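Local coordinates for glycoside Hydrolase (Bacteroides plebeius, PDB 5T3B), which is a family 50 glycoside hydrolase of a gut bacterium, probably cleaving beta-linked galactosides of agar-type polysaccharides, at residues Lys96-Glu104 / Ser325-Leu333; Pro186-Leu196 / Asp245-Ile255. All coordinates share one frame; numbering follows the deposited sequence. Where two conformers were deposited one is given.

Interaction 1 of 2, residues Lys96-Glu104 / Ser325-Leu333. With EDO (1,2-ethanediol), chain M.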
loop_
_atom_site.group_PDB
_atom_site.type_symbol
_atom_site.label_atom_id
_atom_site.label_comp_id
_atom_site.label_asym_id
_atom_site.label_seq_id
_atom_site.Cartn_x
_atom_site.Cartn_y
_atom_site.Cartn_z
ATOM N N LYS A 96 -11.080 21.795 4.991
ATOM C CA LYS A 96 -11.148 22.029 6.430
ATOM C C LYS A 96 -10.050 21.302 7.191
ATOM O O LYS A 96 -9.801 20.152 6.969
ATOM C CB LYS A 96 -12.491 21.589 6.981
ATOM C CG LYS A 96 -12.693 21.920 8.454
ATOM C CD LYS A 96 -14.025 21.426 8.972
ATOM C CE LYS A 96 -14.088 21.613 10.498
ATOM N NZ LYS A 96 -15.194 20.838 11.183
ATOM N N ALA A 97 -9.448 22.008 8.125
ATOM C CA ALA A 97 -8.439 21.428 9.037
ATOM C C ALA A 97 -9.097 20.888 10.241
ATOM O O ALA A 97 -9.913 21.578 10.867
ATOM C CB ALA A 97 -7.452 22.508 9.471
ATOM N N THR A 98 -8.708 19.683 10.660
ATOM C CA THR A 98 -9.140 19.114 11.934
ATOM C C THR A 98 -8.024 18.837 12.907
ATOM O O THR A 98 -8.259 18.396 14.062
ATOM C CB THR A 98 -9.891 17.789 11.717
ATOM O OG1 THR A 98 -8.930 16.868 11.166
ATOM C CG2 THR A 98 -11.096 17.933 10.818
ATOM N N GLY A 99 -6.790 19.108 12.472
ATOM C CA GLY A 99 -5.630 18.810 13.279
ATOM C C GLY A 99 -5.112 17.380 13.143
ATOM O O GLY A 99 -4.172 16.973 13.829
ATOM N N ARG A 100 -5.767 16.598 12.260
ATOM C CA ARG A 100 -5.412 15.207 12.061
ATOM C C ARG A 100 -5.530 14.885 10.577
ATOM O O ARG A 100 -6.370 15.453 9.863
ATOM C CB ARG A 100 -6.396 14.305 12.835
ATOM C CG ARG A 100 -6.335 14.502 14.325
ATOM C CD ARG A 100 -5.049 14.091 14.995
ATOM N NE ARG A 100 -4.745 12.679 14.822
ATOM C CZ ARG A 100 -5.321 11.711 15.519
ATOM N NH1 ARG A 100 -6.125 11.986 16.534
ATOM N NH2 ARG A 100 -5.092 10.472 15.201
ATOM N N PHE A 101 -4.731 13.926 10.132
ATOM C CA PHE A 101 -4.927 13.351 8.803
ATOM C C PHE A 101 -6.352 12.833 8.684
ATOM O O PHE A 101 -6.842 12.150 9.573
ATOM C CB PHE A 101 -3.886 12.248 8.514
ATOM C CG PHE A 101 -2.544 12.781 8.109
ATOM C CD1 PHE A 101 -2.340 13.272 6.833
ATOM C CD2 PHE A 101 -1.515 12.818 9.003
ATOM C CE1 PHE A 101 -1.097 13.785 6.439
ATOM C CE2 PHE A 101 -0.270 13.322 8.617
ATOM C CZ PHE A 101 -0.067 13.808 7.345
ATOM N N ARG A 102 -6.932 13.060 7.535
ATOM C CA ARG A 102 -8.311 12.589 7.282
ATOM C C ARG A 102 -8.515 12.421 5.777
ATOM O O ARG A 102 -7.609 12.713 5.012
ATOM C CB ARG A 102 -9.321 13.574 7.890
ATOM C CG ARG A 102 -9.355 14.896 7.197
ATOM C CD ARG A 102 -10.218 15.915 7.947
ATOM N NE ARG A 102 -10.431 17.116 7.221
ATOM C CZ ARG A 102 -11.252 17.234 6.209
ATOM N NH1 ARG A 102 -12.051 16.219 5.835
ATOM N NH2 ARG A 102 -11.286 18.355 5.533
ATOM N N VAL A 103 -9.696 11.950 5.366
ATOM C CA VAL A 103 -9.996 11.687 3.990
ATOM C C VAL A 103 -11.053 12.651 3.507
ATOM O O VAL A 103 -12.098 12.791 4.160
ATOM C CB VAL A 103 -10.422 10.233 3.772
ATOM C CG1 VAL A 103 -10.686 9.941 2.332
ATOM C CG2 VAL A 103 -9.397 9.283 4.356
ATOM N N GLU A 104 -10.840 13.238 2.325
ATOM C CA GLU A 104 -11.786 14.122 1.662
ATOM C C GLU A 104 -12.081 13.676 0.196
ATOM O O GLU A 104 -11.424 12.858 -0.360
ATOM C CB GLU A 104 -11.144 15.480 1.566
ATOM C CG GLU A 104 -11.566 16.357 2.715
ATOM C CD GLU A 104 -12.961 16.896 2.544
ATOM O OE1 GLU A 104 -13.369 17.576 3.442
ATOM O OE2 GLU A 104 -13.644 16.614 1.544
ATOM N N SER A 325 -12.383 3.752 20.733
ATOM C CA SER A 325 -11.096 3.873 21.398
ATOM C C SER A 325 -10.858 5.244 21.984
ATOM O O SER A 325 -11.631 6.160 21.753
ATOM C CB SER A 325 -9.960 3.558 20.413
ATOM O OG SER A 325 -9.739 4.634 19.482
ATOM N N LYS A 326 -9.683 5.393 22.585
ATOM C CA LYS A 326 -9.163 6.659 23.040
ATOM C C LYS A 326 -8.779 7.614 21.899
ATOM O O LYS A 326 -8.460 8.773 22.169
ATOM C CB LYS A 326 -7.907 6.365 23.878
ATOM C CG LYS A 326 -8.173 5.565 25.144
ATOM C CD LYS A 326 -6.871 4.898 25.665
ATOM C CE LYS A 326 -7.122 3.963 26.827
ATOM N NZ LYS A 326 -5.811 3.368 27.166
ATOM N N ASP A 327 -8.828 7.164 20.657
ATOM C CA ASP A 327 -8.517 8.058 19.504
ATOM C C ASP A 327 -9.379 7.679 18.269
ATOM O O ASP A 327 -8.886 7.010 17.336
ATOM C CB ASP A 327 -7.053 8.081 19.142
ATOM C CG ASP A 327 -6.781 8.996 17.961
ATOM O OD1 ASP A 327 -7.709 9.792 17.569
ATOM O OD2 ASP A 327 -5.691 8.886 17.373
ATOM N N PRO A 328 -10.629 8.097 18.239
ATOM C CA PRO A 328 -11.460 7.758 17.095
ATOM C C PRO A 328 -11.080 8.395 15.766
ATOM O O PRO A 328 -11.627 8.056 14.744
ATOM C CB PRO A 328 -12.855 8.223 17.498
ATOM C CG PRO A 328 -12.783 8.457 18.935
ATOM C CD PRO A 328 -11.374 8.753 19.334
ATOM N N GLU A 329 -10.116 9.340 15.767
ATOM C CA GLU A 329 -9.695 10.010 14.575
ATOM C C GLU A 329 -8.472 9.363 13.908
ATOM O O GLU A 329 -8.082 9.829 12.818
ATOM C CB GLU A 329 -9.385 11.498 14.818
ATOM C CG GLU A 329 -10.618 12.340 15.110
ATOM C CD GLU A 329 -10.203 13.718 15.541
ATOM O OE1 GLU A 329 -10.070 14.632 14.661
ATOM O OE2 GLU A 329 -9.909 13.877 16.783
ATOM N N LEU A 330 -7.931 8.267 14.483
ATOM C CA LEU A 330 -6.822 7.536 13.843
ATOM C C LEU A 330 -7.371 6.891 12.580
ATOM O O LEU A 330 -8.364 6.162 12.671
ATOM C CB LEU A 330 -6.311 6.506 14.814
ATOM C CG LEU A 330 -5.101 5.709 14.380
ATOM C CD1 LEU A 330 -3.901 6.618 14.131
ATOM C CD2 LEU A 330 -4.795 4.640 15.417
ATOM N N LEU A 331 -6.708 7.051 11.437
ATOM C CA LEU A 331 -7.157 6.432 10.209
ATOM C C LEU A 331 -6.802 4.953 10.149
ATOM O O LEU A 331 -5.655 4.559 10.389
ATOM C CB LEU A 331 -6.614 7.134 8.972
ATOM C CG LEU A 331 -6.988 8.599 8.803
ATOM C CD1 LEU A 331 -6.444 9.139 7.494
ATOM C CD2 LEU A 331 -8.492 8.783 8.884
ATOM N N TYR A 332 -7.797 4.172 9.699
ATOM C CA TYR A 332 -7.631 2.767 9.457
ATOM C C TYR A 332 -7.411 2.565 7.961
ATOM O O TYR A 332 -8.277 2.824 7.141
ATOM C CB TYR A 332 -8.803 1.975 9.970
ATOM C CG TYR A 332 -8.719 0.493 9.729
ATOM C CD1 TYR A 332 -7.506 -0.186 9.771
ATOM C CD2 TYR A 332 -9.841 -0.216 9.423
ATOM C CE1 TYR A 332 -7.422 -1.561 9.534
ATOM C CE2 TYR A 332 -9.813 -1.565 9.203
ATOM C CZ TYR A 332 -8.609 -2.253 9.232
ATOM O OH TYR A 332 -8.521 -3.578 8.965
ATOM N N LEU A 333 -6.203 2.070 7.632
ATOM C CA LEU A 333 -5.770 1.943 6.213
ATOM C C LEU A 333 -5.828 0.502 5.736
ATOM O O LEU A 333 -5.251 0.220 4.678
ATOM C CB LEU A 333 -4.376 2.507 6.076
ATOM C CG LEU A 333 -4.127 3.909 6.625
ATOM C CD1 LEU A 333 -2.662 4.294 6.488
ATOM C CD2 LEU A 333 -4.988 4.954 5.967
HETATM C C1 EDO M . -10.804 7.779 12.136
HETATM O O1 EDO M . -10.972 6.387 11.815
HETATM C C2 EDO M . -12.059 8.605 11.754
HETATM O O2 EDO M . -12.233 8.188 10.377
HETATM O O HOH W 1 -10.032 14.378 11.869
HETATM O O HOH W 2 -9.910 17.114 15.585
HETATM O O HOH W 3 -7.312 14.530 17.621
HETATM O O HOH W 4 -9.048 11.813 11.164
HETATM O O HOH W 5 -5.698 11.020 11.819
#

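Interaction 2 of 2, residues Pro186-Leu196 / Asp245-Ile255. With EDO (1,2-ethanediol), chain D.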
loop_
_atom_site.group_PDB
_atom_site.type_symbol
_atom_site.label_atom_id
_atom_site.label_comp_id
_atom_site.label_asym_id
_atom_site.label_seq_id
_atom_site.Cartn_x
_atom_site.Cartn_y
_atom_site.Cartn_z
ATOM N N PRO A 186 8.214 16.573 9.831
ATOM C CA PRO A 186 7.992 15.174 10.159
ATOM C C PRO A 186 8.264 14.255 8.977
ATOM O O PRO A 186 8.211 14.633 7.815
ATOM C CB PRO A 186 6.484 15.089 10.480
ATOM C CG PRO A 186 5.917 16.184 9.681
ATOM C CD PRO A 186 6.953 17.287 9.656
ATOM N N LEU A 187 8.499 13.001 9.323
ATOM C CA LEU A 187 8.457 11.905 8.383
ATOM C C LEU A 187 7.226 11.085 8.825
ATOM O O LEU A 187 7.280 10.367 9.823
ATOM C CB LEU A 187 9.747 11.099 8.505
ATOM C CG LEU A 187 9.876 9.930 7.553
ATOM C CD1 LEU A 187 9.641 10.334 6.141
ATOM C CD2 LEU A 187 11.224 9.264 7.719
ATOM N N THR A 188 6.106 11.315 8.137
ATOM C CA THR A 188 4.874 10.763 8.664
ATOM C C THR A 188 4.903 9.228 8.564
ATOM O O THR A 188 5.483 8.678 7.639
ATOM C CB THR A 188 3.652 11.372 8.008
ATOM O OG1 THR A 188 3.725 11.325 6.605
ATOM C CG2 THR A 188 3.521 12.810 8.393
ATOM N N GLN A 189 4.276 8.585 9.540
ATOM C CA GLN A 189 4.395 7.117 9.628
ATOM C C GLN A 189 3.057 6.433 9.600
ATOM O O GLN A 189 2.057 6.944 10.131
ATOM C CB GLN A 189 5.270 6.670 10.783
ATOM C CG GLN A 189 4.728 6.978 12.096
ATOM C CD GLN A 189 5.595 6.552 13.326
ATOM O OE1 GLN A 189 6.514 5.634 13.290
ATOM N NE2 GLN A 189 5.321 7.149 14.372
ATOM N N ALA A 190 3.061 5.239 9.036
ATOM C CA ALA A 190 1.884 4.385 9.026
ATOM C C ALA A 190 2.303 2.974 9.472
ATOM O O ALA A 190 2.818 2.191 8.640
ATOM C CB ALA A 190 1.239 4.318 7.684
ATOM N N PRO A 191 2.235 2.668 10.767
ATOM C CA PRO A 191 2.677 1.371 11.262
ATOM C C PRO A 191 1.806 0.259 10.815
ATOM O O PRO A 191 0.607 0.432 10.546
ATOM C CB PRO A 191 2.627 1.490 12.781
ATOM C CG PRO A 191 1.529 2.506 12.963
ATOM C CD PRO A 191 1.741 3.519 11.860
ATOM N N SER A 192 2.396 -0.925 10.720
ATOM C CA SER A 192 1.689 -2.176 10.427
ATOM C C SER A 192 1.637 -3.058 11.648
ATOM O O SER A 192 2.566 -3.031 12.501
ATOM C CB SER A 192 2.324 -2.859 9.221
ATOM O OG SER A 192 3.715 -3.122 9.487
ATOM N N PHE A 193 0.512 -3.727 11.811
ATOM C CA PHE A 193 0.208 -4.647 12.889
ATOM C C PHE A 193 -0.159 -6.002 12.290
ATOM O O PHE A 193 -0.286 -6.189 11.087
ATOM C CB PHE A 193 -0.950 -4.101 13.727
ATOM C CG PHE A 193 -0.602 -2.830 14.476
ATOM C CD1 PHE A 193 -0.665 -1.586 13.873
ATOM C CD2 PHE A 193 -0.206 -2.866 15.778
ATOM C CE1 PHE A 193 -0.356 -0.436 14.555
ATOM C CE2 PHE A 193 0.076 -1.721 16.465
ATOM C CZ PHE A 193 0.044 -0.510 15.847
ATOM N N SER A 194 -0.328 -6.971 13.192
ATOM C CA SER A 194 -0.694 -8.356 12.875
ATOM C C SER A 194 -1.878 -8.770 13.761
ATOM O O SER A 194 -1.721 -9.550 14.708
ATOM C CB SER A 194 0.492 -9.278 13.082
ATOM O OG SER A 194 1.568 -8.930 12.248
ATOM N N PHE A 195 -3.063 -8.217 13.478
ATOM C CA PHE A 195 -4.179 -8.388 14.399
ATOM C C PHE A 195 -4.580 -9.871 14.568
ATOM O O PHE A 195 -4.853 -10.308 15.692
ATOM C CB PHE A 195 -5.398 -7.592 13.966
ATOM C CG PHE A 195 -5.439 -6.165 14.426
ATOM C CD1 PHE A 195 -4.359 -5.316 14.326
ATOM C CD2 PHE A 195 -6.614 -5.625 14.941
ATOM C CE1 PHE A 195 -4.420 -3.991 14.704
ATOM C CE2 PHE A 195 -6.667 -4.332 15.363
ATOM C CZ PHE A 195 -5.601 -3.468 15.184
ATOM N N LEU A 196 -4.668 -10.616 13.474
ATOM C CA LEU A 196 -5.170 -11.977 13.611
ATOM C C LEU A 196 -4.233 -12.844 14.480
ATOM O O LEU A 196 -4.682 -13.588 15.364
ATOM C CB LEU A 196 -5.397 -12.596 12.240
ATOM C CG LEU A 196 -6.566 -11.964 11.478
ATOM C CD1 LEU A 196 -6.485 -12.252 10.004
ATOM C CD2 LEU A 196 -7.896 -12.426 12.027
ATOM N N ASP A 245 1.370 13.078 13.536
ATOM C CA ASP A 245 2.335 12.644 12.499
ATOM C C ASP A 245 2.152 11.224 12.076
ATOM O O ASP A 245 2.944 10.729 11.262
ATOM C CB ASP A 245 3.744 12.916 12.994
ATOM C CG ASP A 245 3.991 14.416 13.127
ATOM O OD1 ASP A 245 3.514 15.215 12.271
ATOM O OD2 ASP A 245 4.667 14.792 14.133
ATOM N N VAL A 246 1.117 10.584 12.561
ATOM C CA VAL A 246 0.741 9.238 12.155
ATOM C C VAL A 246 -0.331 9.316 11.086
ATOM O O VAL A 246 -1.401 9.859 11.277
ATOM C CB VAL A 246 0.337 8.426 13.382
ATOM C CG1 VAL A 246 -0.209 7.070 12.960
ATOM C CG2 VAL A 246 1.428 8.295 14.376
ATOM N N LEU A 247 0.005 8.853 9.867
ATOM C CA LEU A 247 -0.908 8.858 8.740
ATOM C C LEU A 247 -2.111 7.960 9.035
ATOM O O LEU A 247 -3.248 8.288 8.722
ATOM C CB LEU A 247 -0.174 8.421 7.476
ATOM C CG LEU A 247 -0.890 8.341 6.186
ATOM C CD1 LEU A 247 -1.425 9.722 5.812
ATOM C CD2 LEU A 247 0.046 7.846 5.111
ATOM N N GLY A 248 -1.868 6.787 9.601
ATOM C CA GLY A 248 -2.858 5.792 9.920
ATOM C C GLY A 248 -2.166 4.497 10.183
ATOM O O GLY A 248 -0.965 4.447 10.368
ATOM N N PHE A 249 -2.939 3.381 10.223
ATOM C CA PHE A 249 -2.315 2.067 10.478
ATOM C C PHE A 249 -2.909 0.988 9.603
ATOM O O PHE A 249 -4.048 1.068 9.149
ATOM C CB PHE A 249 -2.450 1.651 11.947
ATOM C CG PHE A 249 -3.860 1.248 12.371
ATOM C CD1 PHE A 249 -4.826 2.217 12.650
ATOM C CD2 PHE A 249 -4.193 -0.069 12.508
ATOM C CE1 PHE A 249 -6.089 1.874 13.018
ATOM C CE2 PHE A 249 -5.454 -0.411 12.890
ATOM C CZ PHE A 249 -6.425 0.554 13.110
ATOM N N PHE A 250 -2.107 -0.052 9.413
ATOM C CA PHE A 250 -2.546 -1.265 8.743
ATOM C C PHE A 250 -2.716 -2.336 9.800
ATOM O O PHE A 250 -1.889 -2.467 10.702
ATOM C CB PHE A 250 -1.511 -1.757 7.730
ATOM C CG PHE A 250 -1.051 -0.663 6.808
ATOM C CD1 PHE A 250 -1.845 -0.231 5.746
ATOM C CD2 PHE A 250 0.154 -0.022 7.041
ATOM C CE1 PHE A 250 -1.439 0.809 4.970
ATOM C CE2 PHE A 250 0.559 1.041 6.271
ATOM C CZ PHE A 250 -0.220 1.442 5.236
ATOM N N SER A 251 -3.763 -3.152 9.698
ATOM C CA SER A 251 -4.050 -4.162 10.742
ATOM C C SER A 251 -3.412 -5.552 10.470
ATOM O O SER A 251 -3.435 -6.406 11.340
ATOM C CB SER A 251 -5.549 -4.306 10.930
ATOM O OG SER A 251 -6.164 -4.678 9.738
ATOM N N ASP A 252 -2.993 -5.786 9.221
ATOM C CA ASP A 252 -2.475 -7.048 8.753
ATOM C C ASP A 252 -1.872 -6.779 7.397
ATOM O O ASP A 252 -1.884 -5.652 6.893
ATOM C CB ASP A 252 -3.549 -8.134 8.747
ATOM C CG ASP A 252 -3.644 -8.931 10.019
ATOM O OD1 ASP A 252 -2.651 -9.520 10.448
ATOM O OD2 ASP A 252 -4.755 -9.062 10.651
ATOM N N ASN A 253 -1.335 -7.854 6.804
ATOM C CA ASN A 253 -0.692 -7.757 5.514
ATOM C C ASN A 253 -0.979 -9.014 4.700
ATOM O O ASN A 253 -0.659 -10.122 5.152
ATOM C CB ASN A 253 0.804 -7.631 5.657
ATOM C CG ASN A 253 1.547 -7.480 4.335
ATOM O OD1 ASN A 253 1.255 -6.629 3.499
ATOM N ND2 ASN A 253 2.535 -8.340 4.158
ATOM N N GLU A 254 -1.624 -8.863 3.524
ATOM C CA GLU A 254 -1.811 -10.032 2.649
ATOM C C GLU A 254 -2.487 -11.204 3.327
ATOM O O GLU A 254 -2.040 -12.350 3.242
ATOM C CB GLU A 254 -0.488 -10.430 2.007
ATOM C CG GLU A 254 0.203 -9.317 1.243
ATOM C CD GLU A 254 1.245 -9.769 0.259
ATOM O OE1 GLU A 254 1.796 -10.891 0.438
ATOM O OE2 GLU A 254 1.521 -8.943 -0.651
ATOM N N ILE A 255 -3.647 -10.934 3.926
ATOM C CA ILE A 255 -4.446 -12.010 4.454
ATOM C C ILE A 255 -4.919 -12.917 3.298
ATOM O O ILE A 255 -5.392 -12.443 2.287
ATOM C CB ILE A 255 -5.684 -11.431 5.173
ATOM C CG1 ILE A 255 -5.285 -10.568 6.382
ATOM C CG2 ILE A 255 -6.633 -12.531 5.611
ATOM C CD1 ILE A 255 -6.439 -9.759 6.949
HETATM C C1 EDO D . 2.960 -10.755 -3.420
HETATM O O1 EDO D . 1.697 -10.248 -3.036
HETATM C C2 EDO D . 3.237 -12.117 -2.841
HETATM O O2 EDO D . 3.356 -11.936 -1.410
#

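Interaction 1 of 2, residues Lys96-Glu104 / Ser325-Leu333
Arg100 and Asp327 meet head-on in a bidentate salt bridge, each terminal nitrogen of the guanidinium taking its own carboxylate oxygen. NH1 of Arg100 reaches Asp327 OD1 at 2.9 Å and nearly straight (163°), whereas NH2 reaches Asp327 OD2 on its syn lone pair at 2.8 Å but more bent (147°). The two planes are twisted 49° apart. Bends at chi2 and chi3 fold the arginine so that its end turns into the carboxylate. Asp327 is itself held in place: Glu329 N binds OD1 in an Asx turn, from the face opposite to Arg100 NH1, and Asn242 N binds OD2. Ser325 OG accepts from Asp327 N in an ST turn just ahead.

Glu329 lays its CB over one face of the guanidinium, 3.7 Å from Arg100 NH1. Its carboxylate works through water instead of touching the charge: one water joins Glu329 OE2 to Arg100 NH1, and two others carry Glu329 OE1 to Thr98 OG1 and to Thr98 O. A further water bridges Phe101 O and Glu329 O.

The apolar part is Leu331, whose CG lies 3.6 Å from Phe101 O while its CD1 touches Phe101 CB at 4.2 Å and Val103 CG2 at 4.3 Å. Within 96-104, Arg102 spans Lys96 O, gripped by NE and NH2, and Glu104 OE1, which receives both NH1 and NH2.

Strand 102-105 pairs with strand 111-114, where Phe101 and Val103 pack on Ile113. The loop 325-333 follows helix 300-324, so the contact ties this hairpin to the segment after that helix, whose Tyr332 packs back on Tyr314 and Ile318.

Interaction 2 of 2, residues Pro186-Leu196 / Asp245-Ile255
The backbones of 186-196 and 245-255 run side by side in the same direction, their end-to-end lines 26° apart, with parallel bridges at Gln189-Val246 and Ser192-Phe250 and a register shift of one between them. Gln189 N binds Asp245 O and Gln189 O receives Leu247 N; further on, Phe250 N meets Pro191 O at 3.0 Å and Phe250 O takes Phe193 N. In the shift, Gly248 O is buried without a hydrogen-bond partner, but Ala190 CA approaches it to 3.1 Å in a CA-H...O contact.

Ala190 CB packs on Phe250 CE2 at 3.6 Å. Phe249 CG sits between the backbone N and the carbonyl carbon (chi1 72°), and from there Phe249 CE2 lies 3.8 Å from Phe195 CZ. Phe249 CB meets Phe193 CE1. Such parallel neighbours fit consecutive strands of the (beta/alpha)8 barrel expected of GH50 enzymes, and the Asn253-Glu254 pair is consistent with the clan's acid/base motif. An ethanediol bonds both Glu254 oxygens.

Ser251 CB lies over one face of the Phe195 ring, 3.9 Å from its centroid, and Ser251 O accepts from Phe195 N. Asp252 OD2 takes Leu196 N at 3.2 Å on its syn lone pair, in the first turn of helix 195-203, and also bonds Tyr314 OH. An alanine here takes the carboxylate away, and Leu196 N would probably be left without its side-chain acceptor and the Tyr314 hydroxyl without one of its partners. Leu196 CD1 continues past the carboxylate to Ile255 CD1.

How the interactions relate
Interaction 2 is nested in the loop closed by interaction 1, and their centres lie about 14 Å apart. Segment 245-255 is the common neighbour: Leu333 N probably bonds Phe249 O at 2.8 Å, so the chain leaving the salt-bridged turn at 327-330 lies beside the one that pairs with 186-196. Tyr332 OH probably bonds Ser251 OG at 2.7 Å, and Leu331 CD1 packs on Leu247 O at 3.5 Å. The contacts differ in their distance from the presumed active site. Glu254, which holds an ethanediol, lies near the end of segment 245-255, whereas Arg100 CZ in interaction 1 is 27.2 Å from Glu254 CD, towards the start of the paired strands.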